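Local coordinates for protein phospholipase A1 (PDB 7EZZ) that hydrolyses acyl ester bonds of phospholipids as a calcium-binding, dimeric beta-barrel enzyme of the bacterial outer membrane, at residues B[119-125]-B[147-153]; B[208-214]-B[227-233]. One frame throughout, in Å; residues are numbered along the deposited sequence.

Contact 1. Residues B[119-125]-B[147-153]; sequences WTLRDVE and YTRLMAE
The guanidinium of Arg149 meets both acids of residues 119-125 at its edge, in plane. Arg149 NE and NH2 converge on Glu125 OE2; NE, at 2.7 Å, comes from above the carboxylate plane, which stands 66° from the guanidinium. Arg149 NH2 also donates to the anti lone pair of Asp123 OD2 at 2.9 Å, with an N-H...O angle of 171°. A chi3 bend (66°) turns the Arg149 group toward these acids. Glu125 OE1, at the Tyr147 ring edge, accepts from Tyr147 OH at 2.9 Å on its anti lone pair. Ala152 O borders the Trp119 ring. Thr120 CG2 sits 3.5 Å above one face of the Arg122 guanidinium, toward the rim; Arg122 NE makes a long salt bridge, weak as a hydrogen bond, to Glu153 OE2.

The strands form an antiparallel hairpin of the closed outer-membrane beta-barrel, with a classic beta bulge where Met151 O accepts from Arg122 N (2.7 Å) and Asp123 N (3.1 Å). Opposite the charged network lie Leu121, Val124, Leu150 and Ala152. On the network's side helix 6-11 packs; Ser5 OG and Ile7 N bond Asp123, Tyr23 bonds Glu125, and Glu160 of strand 157-167 pairs with Arg149. Strand 97-116 borders residues 119-125.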
ATOM      1  N   TRP B 119      -4.288   9.300 -33.455  1.00 42.77           N
ATOM      2  CA  TRP B 119      -3.799   8.895 -32.116  1.00 39.00           C
ATOM      3  C   TRP B 119      -2.361   9.343 -31.875  1.00 39.37           C
ATOM      4  O   TRP B 119      -1.572   9.270 -32.781  1.00 42.25           O
ATOM      5  CB  TRP B 119      -3.868   7.385 -32.004  1.00 40.86           C
ATOM      6  CG  TRP B 119      -5.252   6.845 -31.972  1.00 45.70           C
ATOM      7  CD1 TRP B 119      -6.023   6.508 -33.035  1.00 45.38           C
ATOM      8  CD2 TRP B 119      -6.015   6.540 -30.800  1.00 48.54           C
ATOM      9  NE1 TRP B 119      -7.216   6.015 -32.608  1.00 50.03           N
ATOM     10  CE2 TRP B 119      -7.240   6.025 -31.242  1.00 52.87           C
ATOM     11  CE3 TRP B 119      -5.782   6.648 -29.428  1.00 48.05           C
ATOM     12  CZ2 TRP B 119      -8.231   5.625 -30.351  1.00 55.48           C
ATOM     13  CZ3 TRP B 119      -6.749   6.242 -28.547  1.00 45.95           C
ATOM     14  CH2 TRP B 119      -7.958   5.742 -29.007  1.00 55.20           C
ATOM     15  N   THR B 120      -2.052   9.736 -30.649  1.00 35.03           N
ATOM     16  CA  THR B 120      -0.688  10.165 -30.286  1.00 32.21           C
ATOM     17  C   THR B 120      -0.117   9.199 -29.252  1.00 31.95           C
ATOM     18  O   THR B 120      -0.644   9.144 -28.161  1.00 30.57           O
ATOM     19  CB  THR B 120      -0.683  11.611 -29.790  1.00 31.92           C
ATOM     20  OG1 THR B 120      -1.376  12.390 -30.755  1.00 30.74           O
ATOM     21  CG2 THR B 120       0.705  12.168 -29.591  1.00 30.07           C
ATOM     22  N   LEU B 121       0.912   8.443 -29.622  1.00 31.22           N
ATOM     23  CA  LEU B 121       1.568   7.522 -28.675  1.00 30.08           C
ATOM     24  C   LEU B 121       2.239   8.406 -27.635  1.00 32.24           C
ATOM     25  O   LEU B 121       2.962   9.297 -28.010  1.00 31.77           O
ATOM     26  CB  LEU B 121       2.555   6.636 -29.429  1.00 28.13           C
ATOM     27  CG  LEU B 121       3.345   5.654 -28.583  1.00 27.79           C
ATOM     28  CD1 LEU B 121       2.477   4.531 -28.085  1.00 24.69           C
ATOM     29  CD2 LEU B 121       4.498   5.108 -29.384  1.00 27.40           C
ATOM     30  N   ARG B 122       1.943   8.168 -26.366  1.00 34.87           N
ATOM     31  CA  ARG B 122       2.455   9.075 -25.325  1.00 34.05           C
ATOM     32  C   ARG B 122       3.422   8.343 -24.421  1.00 33.33           C
ATOM     33  O   ARG B 122       4.345   8.957 -23.974  1.00 34.62           O
ATOM     34  CB  ARG B 122       1.287   9.527 -24.457  1.00 36.62           C
ATOM     35  CG  ARG B 122       0.491  10.680 -25.032  1.00 35.05           C
ATOM     36  CD  ARG B 122       1.464  11.771 -25.349  1.00 39.71           C
ATOM     37  NE  ARG B 122       0.809  12.888 -25.971  1.00 43.66           N
ATOM     38  CZ  ARG B 122       1.414  14.010 -26.275  1.00 42.74           C
ATOM     39  NH1 ARG B 122       2.694  14.165 -26.007  1.00 39.18           N
ATOM     40  NH2 ARG B 122       0.732  14.976 -26.841  1.00 46.07           N
ATOM     41  N   ASP B 123       3.163   7.082 -24.124  1.00 33.23           N
ATOM     42  CA  ASP B 123       4.033   6.340 -23.178  1.00 28.85           C
ATOM     43  C   ASP B 123       4.545   5.042 -23.802  1.00 26.04           C
ATOM     44  O   ASP B 123       3.725   4.283 -24.322  1.00 24.08           O
ATOM     45  CB  ASP B 123       3.256   5.974 -21.913  1.00 28.04           C
ATOM     46  CG  ASP B 123       3.037   7.110 -20.933  1.00 28.07           C
ATOM     47  OD1 ASP B 123       3.059   8.267 -21.355  1.00 27.91           O
ATOM     48  OD2 ASP B 123       2.836   6.816 -19.758  1.00 27.52           O
ATOM     49  N   VAL B 124       5.847   4.816 -23.738  1.00 23.39           N
ATOM     50  CA  VAL B 124       6.461   3.530 -24.175  1.00 23.17           C
ATOM     51  C   VAL B 124       7.180   2.988 -22.939  1.00 23.33           C
ATOM     52  O   VAL B 124       8.066   3.681 -22.440  1.00 23.26           O
ATOM     53  CB  VAL B 124       7.424   3.711 -25.361  1.00 24.00           C
ATOM     54  CG1 VAL B 124       8.044   2.389 -25.777  1.00 22.52           C
ATOM     55  CG2 VAL B 124       6.743   4.372 -26.544  1.00 23.21           C
ATOM     56  N   GLU B 125       6.839   1.806 -22.469  1.00 23.89           N
ATOM     57  CA  GLU B 125       7.453   1.299 -21.216  1.00 25.24           C
ATOM     58  C   GLU B 125       7.943  -0.136 -21.409  1.00 26.89           C
ATOM     59  O   GLU B 125       7.203  -0.932 -21.983  1.00 27.77           O
ATOM     60  CB  GLU B 125       6.396   1.385 -20.117  1.00 24.61           C
ATOM     61  CG  GLU B 125       6.891   1.075 -18.725  1.00 25.65           C
ATOM     62  CD  GLU B 125       5.797   1.230 -17.690  1.00 24.80           C
ATOM     63  OE1 GLU B 125       5.664   0.357 -16.836  1.00 26.09           O
ATOM     64  OE2 GLU B 125       5.076   2.218 -17.760  1.00 24.59           O
ATOM     65  N   TYR B 147       7.459  -7.329 -20.046  1.00 25.18           N
ATOM     66  CA  TYR B 147       6.348  -6.699 -20.747  1.00 24.99           C
ATOM     67  C   TYR B 147       6.781  -5.395 -21.410  1.00 26.02           C
ATOM     68  O   TYR B 147       7.845  -4.848 -21.113  1.00 24.61           O
ATOM     69  CB  TYR B 147       5.193  -6.362 -19.793  1.00 24.44           C
ATOM     70  CG  TYR B 147       5.544  -5.251 -18.834  1.00 24.26           C
ATOM     71  CD1 TYR B 147       6.290  -5.524 -17.687  1.00 24.18           C
ATOM     72  CD2 TYR B 147       5.215  -3.921 -19.100  1.00 22.73           C
ATOM     73  CE1 TYR B 147       6.674  -4.511 -16.817  1.00 22.83           C
ATOM     74  CE2 TYR B 147       5.583  -2.902 -18.225  1.00 23.05           C
ATOM     75  CZ  TYR B 147       6.321  -3.194 -17.081  1.00 22.54           C
ATOM     76  OH  TYR B 147       6.725  -2.216 -16.216  1.00 20.92           O
ATOM     77  N   THR B 148       5.887  -4.901 -22.275  1.00 26.84           N
ATOM     78  CA  THR B 148       5.911  -3.561 -22.819  1.00 26.78           C
ATOM     79  C   THR B 148       4.532  -2.950 -22.589  1.00 29.72           C
ATOM     80  O   THR B 148       3.509  -3.590 -22.830  1.00 30.94           O
ATOM     81  CB  THR B 148       6.242  -3.632 -24.311  1.00 26.75           C
ATOM     82  OG1 THR B 148       7.613  -4.023 -24.413  1.00 25.19           O
ATOM     83  CG2 THR B 148       6.057  -2.311 -25.025  1.00 28.50           C
ATOM     84  N   ARG B 149       4.501  -1.719 -22.081  1.00 30.14           N
ATOM     85  CA  ARG B 149       3.255  -0.985 -21.968  1.00 28.18           C
ATOM     86  C   ARG B 149       3.320   0.157 -22.975  1.00 29.62           C
ATOM     87  O   ARG B 149       4.317   0.885 -23.021  1.00 35.27           O
ATOM     88  CB  ARG B 149       3.045  -0.491 -20.531  1.00 29.48           C
ATOM     89  CG  ARG B 149       1.689   0.151 -20.247  1.00 29.03           C
ATOM     90  CD  ARG B 149       1.602   0.736 -18.844  1.00 27.09           C
ATOM     91  NE  ARG B 149       2.507   1.862 -18.670  1.00 27.39           N
ATOM     92  CZ  ARG B 149       2.238   3.115 -19.036  1.00 30.07           C
ATOM     93  NH1 ARG B 149       1.057   3.413 -19.565  1.00 31.24           N
ATOM     94  NH2 ARG B 149       3.137   4.070 -18.854  1.00 30.13           N
ATOM     95  N   LEU B 150       2.273   0.273 -23.807  1.00 26.70           N
ATOM     96  CA  LEU B 150       2.150   1.358 -24.772  1.00 24.36           C
ATOM     97  C   LEU B 150       0.838   2.102 -24.534  1.00 23.82           C
ATOM     98  O   LEU B 150      -0.219   1.494 -24.543  1.00 22.93           O
ATOM     99  CB  LEU B 150       2.121   0.771 -26.180  1.00 24.14           C
ATOM    100  CG  LEU B 150       3.258  -0.171 -26.554  1.00 23.58           C
ATOM    101  CD1 LEU B 150       2.895  -0.992 -27.784  1.00 21.94           C
ATOM    102  CD2 LEU B 150       4.536   0.625 -26.762  1.00 22.88           C
ATOM    103  N   MET B 151       0.903   3.420 -24.351  1.00 23.78           N
ATOM    104  CA  MET B 151      -0.302   4.211 -24.153  1.00 25.54           C
ATOM    105  C   MET B 151      -0.386   5.290 -25.232  1.00 26.60           C
ATOM    106  O   MET B 151       0.573   6.040 -25.478  1.00 26.80           O
ATOM    107  CB  MET B 151      -0.372   4.843 -22.750  1.00 27.81           C
ATOM    108  CG  MET B 151      -1.662   5.628 -22.468  1.00 28.30           C
ATOM    109  SD  MET B 151      -1.713   7.361 -23.124  1.00 32.24           S
ATOM    110  CE  MET B 151      -0.899   8.272 -21.799  1.00 31.83           C
ATOM    111  N   ALA B 152      -1.581   5.381 -25.827  1.00 27.33           N
ATOM    112  CA  ALA B 152      -1.908   6.376 -26.833  1.00 30.46           C
ATOM    113  C   ALA B 152      -3.225   7.083 -26.481  1.00 30.38           C
ATOM    114  O   ALA B 152      -4.091   6.513 -25.835  1.00 29.91           O
ATOM    115  CB  ALA B 152      -1.953   5.686 -28.176  1.00 29.62           C
ATOM    116  N   GLU B 153      -3.367   8.336 -26.924  1.00 32.16           N
ATOM    117  CA  GLU B 153      -4.547   9.154 -26.694  1.00 37.70           C
ATOM    118  C   GLU B 153      -5.066   9.752 -28.016  1.00 40.21           C
ATOM    119  O   GLU B 153      -4.353   9.805 -29.012  1.00 42.98           O
ATOM    120  CB  GLU B 153      -4.240  10.115 -25.538  1.00 39.03           C
ATOM    121  CG  GLU B 153      -4.599  11.569 -25.766  1.00 45.16           C
ATOM    122  CD  GLU B 153      -3.402  12.425 -26.142  1.00 47.45           C
ATOM    123  OE1 GLU B 153      -3.272  12.720 -27.331  1.00 54.69           O
ATOM    124  OE2 GLU B 153      -2.610  12.793 -25.254  1.00 48.05           O
TER

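Contact 2. Residues B[208-214]-B[227-233]; sequences YGGAEVG and TQVYSGY
Two tyrosines, Tyr208 and Tyr233, form the aromatic part of this contact: a T-shaped pair with planes at 87° and centroids 4.8 Å apart. The CD1-CE1 edge of Tyr208 enters over one face of Tyr233, Tyr208 CD1 lying 3.4 Å from Tyr233 CE1. Tyr179, in helix 177-180, meets both rings.

Backbone hydrogen bonds run in reciprocal pairs, Ala211 with Ser231 and Val213 with Val229. Beyond them Tyr233 N bonds Gly209 O at 2.8 Å, the N-H pointing straight at it (179°). The strands run nearly antiparallel and form a hairpin of the closed 12-stranded barrel, side chains alternating between its two faces. Gly232, where the chain turns a corner, has backbone angles that call for glycine; its CA approaches Gly210 CA to 3.9 Å.

Among the polar side chains, the Glu212 carboxylate and Gln228 amide stack with planes 13° apart, Glu212 CD to Gln228 NE2 being 3.6 Å, while that NE2 is hydrogen-bonded to the hydroxyls of Tyr226 and Tyr27. With its CG anti to the backbone N, Tyr230 lays one ring face over Ala211 O, and Tyr230 OH bonds Tyr233 O at 2.7 Å.

Apolar contact comes from Val213 CG2, 3.8 Å from Val229 CB on the surface.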
ATOM      1  N   TYR B 208     -10.854 -18.016 -22.872  1.00 49.82           N
ATOM      2  CA  TYR B 208     -10.886 -17.518 -21.500  1.00 45.09           C
ATOM      3  C   TYR B 208     -10.457 -16.049 -21.442  1.00 40.53           C
ATOM      4  O   TYR B 208      -9.587 -15.583 -22.184  1.00 41.47           O
ATOM      5  CB  TYR B 208     -10.055 -18.396 -20.565  1.00 42.77           C
ATOM      6  CG  TYR B 208     -10.598 -19.779 -20.304  1.00 43.68           C
ATOM      7  CD1 TYR B 208     -11.572 -20.011 -19.330  1.00 48.27           C
ATOM      8  CD2 TYR B 208     -10.126 -20.875 -21.012  1.00 43.81           C
ATOM      9  CE1 TYR B 208     -12.055 -21.289 -19.053  1.00 45.21           C
ATOM     10  CE2 TYR B 208     -10.604 -22.155 -20.765  1.00 40.97           C
ATOM     11  CZ  TYR B 208     -11.553 -22.369 -19.777  1.00 43.47           C
ATOM     12  OH  TYR B 208     -11.976 -23.647 -19.560  1.00 38.16           O
ATOM     13  N   GLY B 209     -11.109 -15.305 -20.550  1.00 35.00           N
ATOM     14  CA  GLY B 209     -10.817 -13.895 -20.364  1.00 33.56           C
ATOM     15  C   GLY B 209     -11.577 -13.313 -19.171  1.00 34.07           C
ATOM     16  O   GLY B 209     -12.312 -14.000 -18.449  1.00 33.94           O
ATOM     17  N   GLY B 210     -11.359 -12.018 -18.964  1.00 32.86           N
ATOM     18  CA  GLY B 210     -12.069 -11.264 -17.956  1.00 30.66           C
ATOM     19  C   GLY B 210     -11.979  -9.772 -18.246  1.00 30.46           C
ATOM     20  O   GLY B 210     -11.019  -9.298 -18.877  1.00 30.61           O
ATOM     21  N   ALA B 211     -12.993  -9.045 -17.765  1.00 28.69           N
ATOM     22  CA  ALA B 211     -13.083  -7.619 -18.009  1.00 30.36           C
ATOM     23  C   ALA B 211     -13.499  -6.862 -16.752  1.00 30.68           C
ATOM     24  O   ALA B 211     -14.254  -7.353 -15.909  1.00 30.46           O
ATOM     25  CB  ALA B 211     -14.031  -7.348 -19.150  1.00 33.04           C
ATOM     26  N   GLU B 212     -13.011  -5.633 -16.654  1.00 31.31           N
ATOM     27  CA  GLU B 212     -13.306  -4.799 -15.503  1.00 33.29           C
ATOM     28  C   GLU B 212     -13.757  -3.443 -16.041  1.00 33.31           C
ATOM     29  O   GLU B 212     -12.942  -2.715 -16.614  1.00 37.92           O
ATOM     30  CB  GLU B 212     -12.059  -4.710 -14.617  1.00 32.55           C
ATOM     31  CG  GLU B 212     -12.180  -3.781 -13.443  1.00 37.84           C
ATOM     32  CD  GLU B 212     -10.823  -3.302 -12.948  1.00 46.24           C
ATOM     33  OE1 GLU B 212     -10.132  -4.119 -12.280  1.00 49.46           O
ATOM     34  OE2 GLU B 212     -10.450  -2.123 -13.233  1.00 49.05           O
ATOM     35  N   VAL B 213     -15.041  -3.116 -15.842  1.00 28.52           N
ATOM     36  CA  VAL B 213     -15.580  -1.840 -16.290  1.00 28.15           C
ATOM     37  C   VAL B 213     -15.785  -0.909 -15.091  1.00 27.88           C
ATOM     38  O   VAL B 213     -16.097  -1.338 -13.978  1.00 26.50           O
ATOM     39  CB  VAL B 213     -16.866  -2.004 -17.134  1.00 28.88           C
ATOM     40  CG1 VAL B 213     -16.585  -2.653 -18.477  1.00 26.90           C
ATOM     41  CG2 VAL B 213     -17.961  -2.780 -16.399  1.00 29.03           C
ATOM     42  N   GLY B 214     -15.621   0.392 -15.316  1.00 27.58           N
ATOM     43  CA  GLY B 214     -15.750   1.279 -14.174  1.00 25.40           C
ATOM     44  C   GLY B 214     -16.253   2.657 -14.570  1.00 23.67           C
ATOM     45  O   GLY B 214     -16.125   3.047 -15.715  1.00 22.55           O
ATOM     46  N   THR B 227     -17.589   3.312  -9.170  1.00 19.13           N
ATOM     47  CA  THR B 227     -18.330   2.063  -9.271  1.00 20.38           C
ATOM     48  C   THR B 227     -17.577   1.138 -10.219  1.00 18.97           C
ATOM     49  O   THR B 227     -17.094   1.593 -11.254  1.00 17.95           O
ATOM     50  CB  THR B 227     -19.771   2.282  -9.765  1.00 22.44           C
ATOM     51  OG1 THR B 227     -20.493   2.931  -8.722  1.00 26.15           O
ATOM     52  CG2 THR B 227     -20.570   1.003  -9.910  1.00 23.64           C
ATOM     53  N   GLN B 228     -17.539  -0.150  -9.879  1.00 18.16           N
ATOM     54  CA  GLN B 228     -16.786  -1.102 -10.667  1.00 19.30           C
ATOM     55  C   GLN B 228     -17.621  -2.360 -10.890  1.00 19.71           C
ATOM     56  O   GLN B 228     -18.309  -2.803  -9.970  1.00 20.53           O
ATOM     57  CB  GLN B 228     -15.483  -1.411  -9.923  1.00 19.99           C
ATOM     58  CG  GLN B 228     -14.578  -2.412 -10.632  1.00 20.18           C
ATOM     59  CD  GLN B 228     -13.354  -2.817  -9.841  1.00 20.10           C
ATOM     60  OE1 GLN B 228     -13.369  -3.842  -9.157  1.00 20.08           O
ATOM     61  NE2 GLN B 228     -12.287  -2.025  -9.938  1.00 17.87           N
ATOM     62  N   VAL B 229     -17.534  -2.953 -12.095  1.00 18.53           N
ATOM     63  CA  VAL B 229     -17.989  -4.319 -12.311  1.00 17.53           C
ATOM     64  C   VAL B 229     -16.818  -5.109 -12.886  1.00 19.46           C
ATOM     65  O   VAL B 229     -16.217  -4.693 -13.883  1.00 19.61           O
ATOM     66  CB  VAL B 229     -19.214  -4.376 -13.241  1.00 17.92           C
ATOM     67  CG1 VAL B 229     -19.638  -5.796 -13.565  1.00 19.54           C
ATOM     68  CG2 VAL B 229     -20.409  -3.701 -12.615  1.00 19.24           C
ATOM     69  N   TYR B 230     -16.484  -6.242 -12.248  1.00 20.16           N
ATOM     70  CA  TYR B 230     -15.582  -7.220 -12.840  1.00 20.45           C
ATOM     71  C   TYR B 230     -16.382  -8.443 -13.275  1.00 22.65           C
ATOM     72  O   TYR B 230     -17.291  -8.898 -12.569  1.00 26.22           O
ATOM     73  CB  TYR B 230     -14.495  -7.662 -11.855  1.00 20.14           C
ATOM     74  CG  TYR B 230     -13.394  -8.470 -12.512  1.00 21.03           C
ATOM     75  CD1 TYR B 230     -13.565  -9.813 -12.821  1.00 20.10           C
ATOM     76  CD2 TYR B 230     -12.200  -7.869 -12.903  1.00 21.30           C
ATOM     77  CE1 TYR B 230     -12.580 -10.542 -13.476  1.00 20.69           C
ATOM     78  CE2 TYR B 230     -11.197  -8.582 -13.544  1.00 21.13           C
ATOM     79  CZ  TYR B 230     -11.392  -9.926 -13.847  1.00 22.21           C
ATOM     80  OH  TYR B 230     -10.435 -10.642 -14.520  1.00 19.91           O
ATOM     81  N   SER B 231     -16.045  -8.981 -14.447  1.00 24.58           N
ATOM     82  CA  SER B 231     -16.647 -10.241 -14.860  1.00 27.18           C
ATOM     83  C   SER B 231     -15.648 -11.120 -15.614  1.00 25.72           C
ATOM     84  O   SER B 231     -14.977 -10.666 -16.534  1.00 24.77           O
ATOM     85  CB  SER B 231     -17.905 -10.005 -15.678  1.00 29.14           C
ATOM     86  OG  SER B 231     -18.642 -11.213 -15.778  1.00 29.91           O
ATOM     87  N   GLY B 232     -15.561 -12.388 -15.215  1.00 25.62           N
ATOM     88  CA  GLY B 232     -14.761 -13.346 -15.958  1.00 29.51           C
ATOM     89  C   GLY B 232     -13.743 -14.040 -15.062  1.00 35.85           C
ATOM     90  O   GLY B 232     -13.944 -14.128 -13.845  1.00 38.29           O
ATOM     91  N   TYR B 233     -12.638 -14.487 -15.674  1.00 37.67           N
ATOM     92  CA  TYR B 233     -11.605 -15.232 -14.967  1.00 34.27           C
ATOM     93  C   TYR B 233     -10.444 -14.321 -14.600  1.00 29.59           C
ATOM     94  O   TYR B 233     -10.262 -13.270 -15.207  1.00 29.07           O
ATOM     95  CB  TYR B 233     -11.038 -16.322 -15.877  1.00 35.83           C
ATOM     96  CG  TYR B 233     -11.988 -17.457 -16.142  1.00 36.54           C
ATOM     97  CD1 TYR B 233     -12.983 -17.366 -17.106  1.00 35.52           C
ATOM     98  CD2 TYR B 233     -11.917 -18.621 -15.391  1.00 37.84           C
ATOM     99  CE1 TYR B 233     -13.859 -18.423 -17.334  1.00 34.15           C
ATOM    100  CE2 TYR B 233     -12.781 -19.679 -15.607  1.00 37.19           C
ATOM    101  CZ  TYR B 233     -13.750 -19.582 -16.581  1.00 37.13           C
ATOM    102  OH  TYR B 233     -14.549 -20.675 -16.730  1.00 41.87           O
TER

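From the N terminus, the chain first passes through helix 6-11 and four barrel strands. Contact 1 then pairs 119-125 with 147-153, closing the hairpin of strands 119-132 and 142-154 with 21 residues between its segments. Strands 157-167, 183-191 and 194-203 follow before contact 2 opens at 208-214; it closes at 227-233, after 12 intervening residues. The two therefore stand in series, neither nested nor crossed. Both join sequence-adjacent strands of the same antiparallel barrel sheet, with three strands between the two hairpins on the shorter way round the barrel. Their centres are 22 Å apart and their nearest atoms about 14 Å, so the link between them is the sheet itself, without direct touch.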